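Local structure of tail lysozyme, putative (Geobacter sulfurreducens, 2IA7) at residues L74-V79 / L93-S98; R106-I111 / N123-F128. The protein is of unknown function but resembles the phage baseplate wedge protein gp25 and is probably a structural component of a phage-tail-like assembly. All coordinates share one frame; numbering follows the deposited sequence.

How the contacts relate
Both contacts belong to one antiparallel sheet, in which strand 106-115 runs between strands 90-98 and 120-129. Contact 1 lays helix 69-86 against the outermost strand 90-98, and contact 2 pairs the two strands of the hairpin that follows. Along the chain contact 1 closes before contact 2 opens, and their centres lie about 9 Å apart. Strands 93-98 and 106-111 are neighbours, probably hydrogen-bonded from Ser98 N to Leu108 O (2.7 Å). Ile109 packs on both Val95 and Ala97, so the helix-covered face continues from one contact into the other in this gp25-family fold.

Contact 1: residues L74-V79 / L93-S98; sequences LIENEV and LSVTAS
Glu76 of helix 69-86 lies against Val95, Thr96 and Ala97 of strand 90-98, and its side chain makes a polar link between a helix and the outer strand of the sheet it packs on. The two short segments run at 138° to each other, with axes 7.4 Å apart at closest approach.

The glutamate begins with CB, which lies about equally far from Val95 O and from the methyl Val95 CG1 (4.1 Å), where polar and apolar parts meet. Its CG is 3.4 Å from both Val95 O and Ala97 N. With CG anti to the carbonyl carbon (chi1 -73°), the extended chain carries the carboxylate out over the backbone between those two atoms, and CD sits 3.5 Å from each of Val95 O and Ala97 N. At the tip OE2 passes Thr96 CA and accepts the Ala97 amide, N to OE2 2.8 Å, in an almost straight bond (174°) that uses the anti lone pair, the one turned away from the other oxygen. Glu76 OE1 faces a water that is itself 2.7 Å from Val95 O, a possible bridge back to the strand.

Beside this polar patch, Val79 CG1 meets Val95 CG1 at 3.8 Å, and Ile75 lies more loosely near Ala97. Ile75, Val95 and Ala97 also touch Ile109 of the neighbouring strand, continuing the apolar packing beneath the helix.

One side chain therefore serves two chemistries: its methylenes lie against the strand backbone and touch Val95 CG1 and Ala97 CB, while its carboxylate satisfies a main-chain amide, and the negative charge is probably eased by that N-H and by nearby water.

Contact 2: residues R106-I111 / N123-F128; sequences RLLIDI and NLVYPF
Leu107, Ile109 and Ile111 pair with Phe128, Tyr126 and Leu124 in an antiparallel beta hairpin, strands 106-115 and 120-129, where each of these three hydrogen-bonded pairs closes a two-bond ring. At the central pair, Ile109 N to Tyr126 O and Tyr126 N to Ile109 O are both 2.8 Å.

On the face bearing these residues, Ile109 reaches diagonally to Phe128, with CG1 3.7 Å from ring atom CD2. Placed anti to the carbonyl carbon (chi1 -44°), CG1 comes to the ring edge, and CD1 lies there in the ring plane. A face of the same Phe128 ring receives Tyr126 CE2, 3.7 Å above its plane. Leu124 runs alongside Ile111, both pointing the same way.

The other face carries Leu108, whose CD2 meets Pro127 CB at 3.7 Å, and Asp110, which lies side by side with Val125.

Farther out, helix 69-86 covers Leu107, Ile109 and Ile111, while helix 30-42 packs on Ile111, Leu124 and Tyr126, so two helices cover this apolar face. On the face of Leu108 and Asp110, Arg100, from the loop after strand 90-98, pairs with Asp110 OD2 in a salt bridge and also touches Val125 and Leu108. The other carboxylate oxygen, Asp110 OD1, which is also hydrogen-bonded elsewhere, rests within the hairpin 3.4 Å from the methyl carbon Val125 CG2.

Contact 1: residues L74-V79 / L93-S98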
loop_
_atom_site.group_PDB
_atom_site.type_symbol
_atom_site.label_atom_id
_atom_site.label_comp_id
_atom_site.label_asym_id
_atom_site.label_seq_id
_atom_site.Cartn_x
_atom_site.Cartn_y
_atom_site.Cartn_z
ATOM N N LEU A 74 9.449 6.858 5.734
ATOM C CA LEU A 74 8.491 7.791 5.175
ATOM C C LEU A 74 7.526 7.085 4.234
ATOM O O LEU A 74 6.292 7.290 4.368
ATOM C CB LEU A 74 9.242 8.875 4.455
ATOM C CG LEU A 74 8.470 10.040 3.870
ATOM C CD1 LEU A 74 9.302 11.279 3.839
ATOM C CD2 LEU A 74 8.035 9.665 2.472
ATOM N N ILE A 75 8.055 6.217 3.359
ATOM C CA ILE A 75 7.268 5.397 2.439
ATOM C C ILE A 75 6.318 4.482 3.202
ATOM O O ILE A 75 5.121 4.461 2.938
ATOM C CB ILE A 75 8.160 4.618 1.505
ATOM C CG1 ILE A 75 8.899 5.637 0.621
ATOM C CG2 ILE A 75 7.387 3.564 0.722
ATOM C CD1 ILE A 75 10.163 4.989 -0.038
ATOM N N GLU A 76 6.839 3.849 4.231
ATOM C CA GLU A 76 6.039 3.047 5.130
ATOM C C GLU A 76 4.875 3.826 5.697
ATOM O O GLU A 76 3.767 3.311 5.784
ATOM C CB GLU A 76 6.902 2.486 6.261
ATOM C CG GLU A 76 7.830 1.365 5.831
ATOM C CD GLU A 76 9.034 1.168 6.743
ATOM O OE1 GLU A 76 9.132 1.852 7.801
ATOM O OE2 GLU A 76 9.903 0.373 6.379
ATOM N N ASN A 77 5.120 5.029 6.160
ATOM C CA ASN A 77 4.102 5.722 6.902
ATOM C C ASN A 77 3.066 6.353 5.972
ATOM O O ASN A 77 1.890 6.425 6.336
ATOM C CB ASN A 77 4.785 6.741 7.813
ATOM C CG ASN A 77 5.607 6.061 8.914
ATOM O OD1 ASN A 77 5.338 4.900 9.268
ATOM N ND2 ASN A 77 6.610 6.761 9.456
ATOM N N GLU A 78 3.448 6.630 4.733
ATOM C CA GLU A 78 2.478 7.003 3.707
ATOM C C GLU A 78 1.513 5.843 3.422
ATOM O O GLU A 78 0.288 6.026 3.238
ATOM C CB GLU A 78 3.161 7.413 2.413
ATOM C CG GLU A 78 3.822 8.768 2.492
ATOM C CD GLU A 78 2.923 9.876 2.072
ATOM O OE1 GLU A 78 1.701 9.788 2.233
ATOM O OE2 GLU A 78 3.471 10.859 1.588
ATOM N N VAL A 79 2.039 4.618 3.385
ATOM C CA VAL A 79 1.215 3.435 3.187
ATOM C C VAL A 79 0.303 3.276 4.394
ATOM O O VAL A 79 -0.901 3.038 4.238
ATOM C CB VAL A 79 2.117 2.233 3.007
ATOM C CG1 VAL A 79 1.357 0.929 3.138
ATOM C CG2 VAL A 79 2.883 2.336 1.654
ATOM N N LEU A 93 -0.571 -4.237 11.566
ATOM C CA LEU A 93 0.371 -4.798 12.542
ATOM C C LEU A 93 1.828 -4.438 12.215
ATOM O O LEU A 93 2.588 -4.102 13.108
ATOM C CB LEU A 93 0.247 -6.323 12.590
ATOM C CG LEU A 93 -1.163 -6.840 12.902
ATOM C CD1 LEU A 93 -1.236 -8.341 12.927
ATOM C CD2 LEU A 93 -1.703 -6.295 14.214
ATOM N N SER A 94 2.214 -4.466 10.937
ATOM C CA SER A 94 3.588 -4.173 10.512
ATOM C C SER A 94 3.485 -3.636 9.098
ATOM O O SER A 94 2.808 -4.224 8.268
ATOM C CB SER A 94 4.440 -5.460 10.499
ATOM O OG SER A 94 5.793 -5.087 10.349
ATOM N N VAL A 95 4.217 -2.575 8.797
ATOM C CA VAL A 95 4.437 -2.072 7.435
ATOM C C VAL A 95 5.939 -1.846 7.283
ATOM O O VAL A 95 6.500 -0.961 7.949
ATOM C CB VAL A 95 3.625 -0.794 7.118
ATOM C CG1 VAL A 95 3.938 -0.311 5.706
ATOM C CG2 VAL A 95 2.115 -1.085 7.279
ATOM N N THR A 96 6.582 -2.580 6.381
ATOM C CA THR A 96 8.035 -2.448 6.144
ATOM C C THR A 96 8.341 -2.364 4.664
ATOM O O THR A 96 7.889 -3.199 3.857
ATOM C CB THR A 96 8.776 -3.724 6.659
ATOM O OG1 THR A 96 8.469 -3.906 8.031
ATOM C CG2 THR A 96 10.316 -3.648 6.451
ATOM N N ALA A 97 9.127 -1.369 4.294
ATOM C CA ALA A 97 9.591 -1.195 2.923
ATOM C C ALA A 97 10.933 -1.829 2.739
ATOM O O ALA A 97 11.938 -1.319 3.201
ATOM C CB ALA A 97 9.640 0.322 2.590
ATOM N N SER A 98 10.968 -2.949 2.040
ATOM C CA SER A 98 12.201 -3.692 1.883
ATOM C C SER A 98 12.870 -3.381 0.551
ATOM O O SER A 98 12.222 -3.388 -0.467
ATOM C CB SER A 98 11.905 -5.187 1.907
ATOM O OG SER A 98 13.074 -5.888 1.511
HETATM O O HOH W 1 7.014 0.653 10.015
#

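Contact 2: residues R106-I111 / N123-F128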
loop_
_atom_site.group_PDB
_atom_site.type_symbol
_atom_site.label_atom_id
_atom_site.label_comp_id
_atom_site.label_asym_id
_atom_site.label_seq_id
_atom_site.Cartn_x
_atom_site.Cartn_y
_atom_site.Cartn_z
ATOM N N ARG A 106 12.584 -2.424 -7.791
ATOM C CA ARG A 106 11.360 -2.476 -7.011
ATOM C C ARG A 106 11.651 -2.238 -5.545
ATOM O O ARG A 106 12.709 -2.583 -5.060
ATOM C CB ARG A 106 10.670 -3.814 -7.209
ATOM C CG ARG A 106 10.171 -4.057 -8.631
ATOM C CD ARG A 106 9.384 -5.322 -8.731
ATOM N NE ARG A 106 10.275 -6.472 -8.639
ATOM C CZ ARG A 106 10.895 -7.038 -9.670
ATOM N NH1 ARG A 106 10.748 -6.568 -10.900
ATOM N NH2 ARG A 106 11.687 -8.081 -9.466
ATOM N N LEU A 107 10.675 -1.639 -4.859
ATOM C CA LEU A 107 10.639 -1.533 -3.417
ATOM C C LEU A 107 9.382 -2.284 -2.996
ATOM O O LEU A 107 8.279 -1.927 -3.425
ATOM C CB LEU A 107 10.541 -0.089 -2.911
ATOM C CG LEU A 107 11.802 0.757 -2.761
ATOM C CD1 LEU A 107 11.378 2.170 -2.394
ATOM C CD2 LEU A 107 12.691 0.173 -1.666
ATOM N N LEU A 108 9.537 -3.296 -2.141
ATOM C CA LEU A 108 8.423 -4.148 -1.742
ATOM C C LEU A 108 7.930 -3.720 -0.382
ATOM O O LEU A 108 8.749 -3.569 0.552
ATOM C CB LEU A 108 8.872 -5.614 -1.738
ATOM C CG LEU A 108 9.283 -6.180 -3.085
ATOM C CD1 LEU A 108 9.718 -7.660 -2.899
ATOM C CD2 LEU A 108 8.261 -6.042 -4.229
ATOM N N ILE A 109 6.614 -3.548 -0.221
ATOM C CA ILE A 109 6.029 -3.203 1.079
ATOM C C ILE A 109 5.442 -4.457 1.654
ATOM O O ILE A 109 4.509 -5.022 1.121
ATOM C CB ILE A 109 4.973 -2.121 1.006
ATOM C CG1 ILE A 109 5.475 -1.005 0.067
ATOM C CG2 ILE A 109 4.671 -1.647 2.393
ATOM C CD1 ILE A 109 6.730 -0.265 0.479
ATOM N N ASP A 110 6.044 -4.951 2.733
ATOM C CA ASP A 110 5.536 -6.100 3.472
ATOM C C ASP A 110 4.557 -5.571 4.522
ATOM O O ASP A 110 4.933 -4.827 5.417
ATOM C CB ASP A 110 6.677 -6.810 4.134
ATOM C CG ASP A 110 7.688 -7.365 3.117
ATOM O OD1 ASP A 110 7.289 -8.074 2.208
ATOM O OD2 ASP A 110 8.925 -7.140 3.390
ATOM N N ILE A 111 3.297 -5.956 4.386
ATOM C CA ILE A 111 2.200 -5.487 5.151
ATOM C C ILE A 111 1.561 -6.666 5.888
ATOM O O ILE A 111 1.027 -7.567 5.269
ATOM C CB ILE A 111 1.138 -4.793 4.263
ATOM C CG1 ILE A 111 1.745 -3.631 3.436
ATOM C CG2 ILE A 111 0.016 -4.282 5.168
ATOM C CD1 ILE A 111 0.843 -3.097 2.337
ATOM N N ASN A 123 -0.807 -11.541 5.451
ATOM C CA ASN A 123 0.348 -10.814 4.939
ATOM C C ASN A 123 0.057 -10.434 3.497
ATOM O O ASN A 123 -0.647 -11.159 2.768
ATOM C CB ASN A 123 1.596 -11.688 5.019
ATOM C CG ASN A 123 2.896 -10.878 4.839
ATOM O OD1 ASN A 123 3.260 -10.076 5.703
ATOM N ND2 ASN A 123 3.612 -11.139 3.726
ATOM N N LEU A 124 0.579 -9.286 3.048
ATOM C CA LEU A 124 0.465 -8.882 1.685
ATOM C C LEU A 124 1.732 -8.143 1.337
ATOM O O LEU A 124 2.209 -7.355 2.139
ATOM C CB LEU A 124 -0.716 -7.919 1.548
ATOM C CG LEU A 124 -1.124 -7.437 0.175
ATOM C CD1 LEU A 124 -2.642 -7.207 0.058
ATOM C CD2 LEU A 124 -0.368 -6.113 -0.109
ATOM N N VAL A 125 2.277 -8.428 0.162
ATOM C CA VAL A 125 3.477 -7.788 -0.318
ATOM C C VAL A 125 3.060 -6.905 -1.482
ATOM O O VAL A 125 2.541 -7.405 -2.484
ATOM C CB VAL A 125 4.525 -8.799 -0.770
ATOM C CG1 VAL A 125 5.756 -8.091 -1.325
ATOM C CG2 VAL A 125 4.906 -9.747 0.405
ATOM N N TYR A 126 3.260 -5.602 -1.360
ATOM C CA TYR A 126 2.850 -4.662 -2.382
ATOM C C TYR A 126 4.083 -4.118 -3.104
ATOM O O TYR A 126 4.916 -3.458 -2.474
ATOM C CB TYR A 126 2.028 -3.501 -1.801
ATOM C CG TYR A 126 1.401 -2.734 -2.928
ATOM C CD1 TYR A 126 0.258 -3.199 -3.568
ATOM C CD2 TYR A 126 1.992 -1.566 -3.389
ATOM C CE1 TYR A 126 -0.284 -2.524 -4.686
ATOM C CE2 TYR A 126 1.462 -0.904 -4.500
ATOM C CZ TYR A 126 0.345 -1.392 -5.132
ATOM O OH TYR A 126 -0.107 -0.637 -6.194
ATOM N N PRO A 127 4.201 -4.331 -4.430
ATOM C CA PRO A 127 5.366 -3.804 -5.136
ATOM C C PRO A 127 5.211 -2.360 -5.650
ATOM O O PRO A 127 4.228 -2.003 -6.343
ATOM C CB PRO A 127 5.522 -4.779 -6.297
ATOM C CG PRO A 127 4.115 -5.189 -6.595
ATOM C CD PRO A 127 3.344 -5.144 -5.312
ATOM N N PHE A 128 6.201 -1.530 -5.337
ATOM C CA PHE A 128 6.382 -0.219 -5.981
ATOM C C PHE A 128 7.581 -0.313 -6.926
ATOM O O PHE A 128 8.504 -1.064 -6.703
ATOM C CB PHE A 128 6.577 0.903 -4.975
ATOM C CG PHE A 128 5.316 1.326 -4.278
ATOM C CD1 PHE A 128 4.315 1.985 -4.953
ATOM C CD2 PHE A 128 5.174 1.135 -2.923
ATOM C CE1 PHE A 128 3.154 2.402 -4.297
ATOM C CE2 PHE A 128 4.016 1.546 -2.266
ATOM C CZ PHE A 128 3.013 2.183 -2.961
#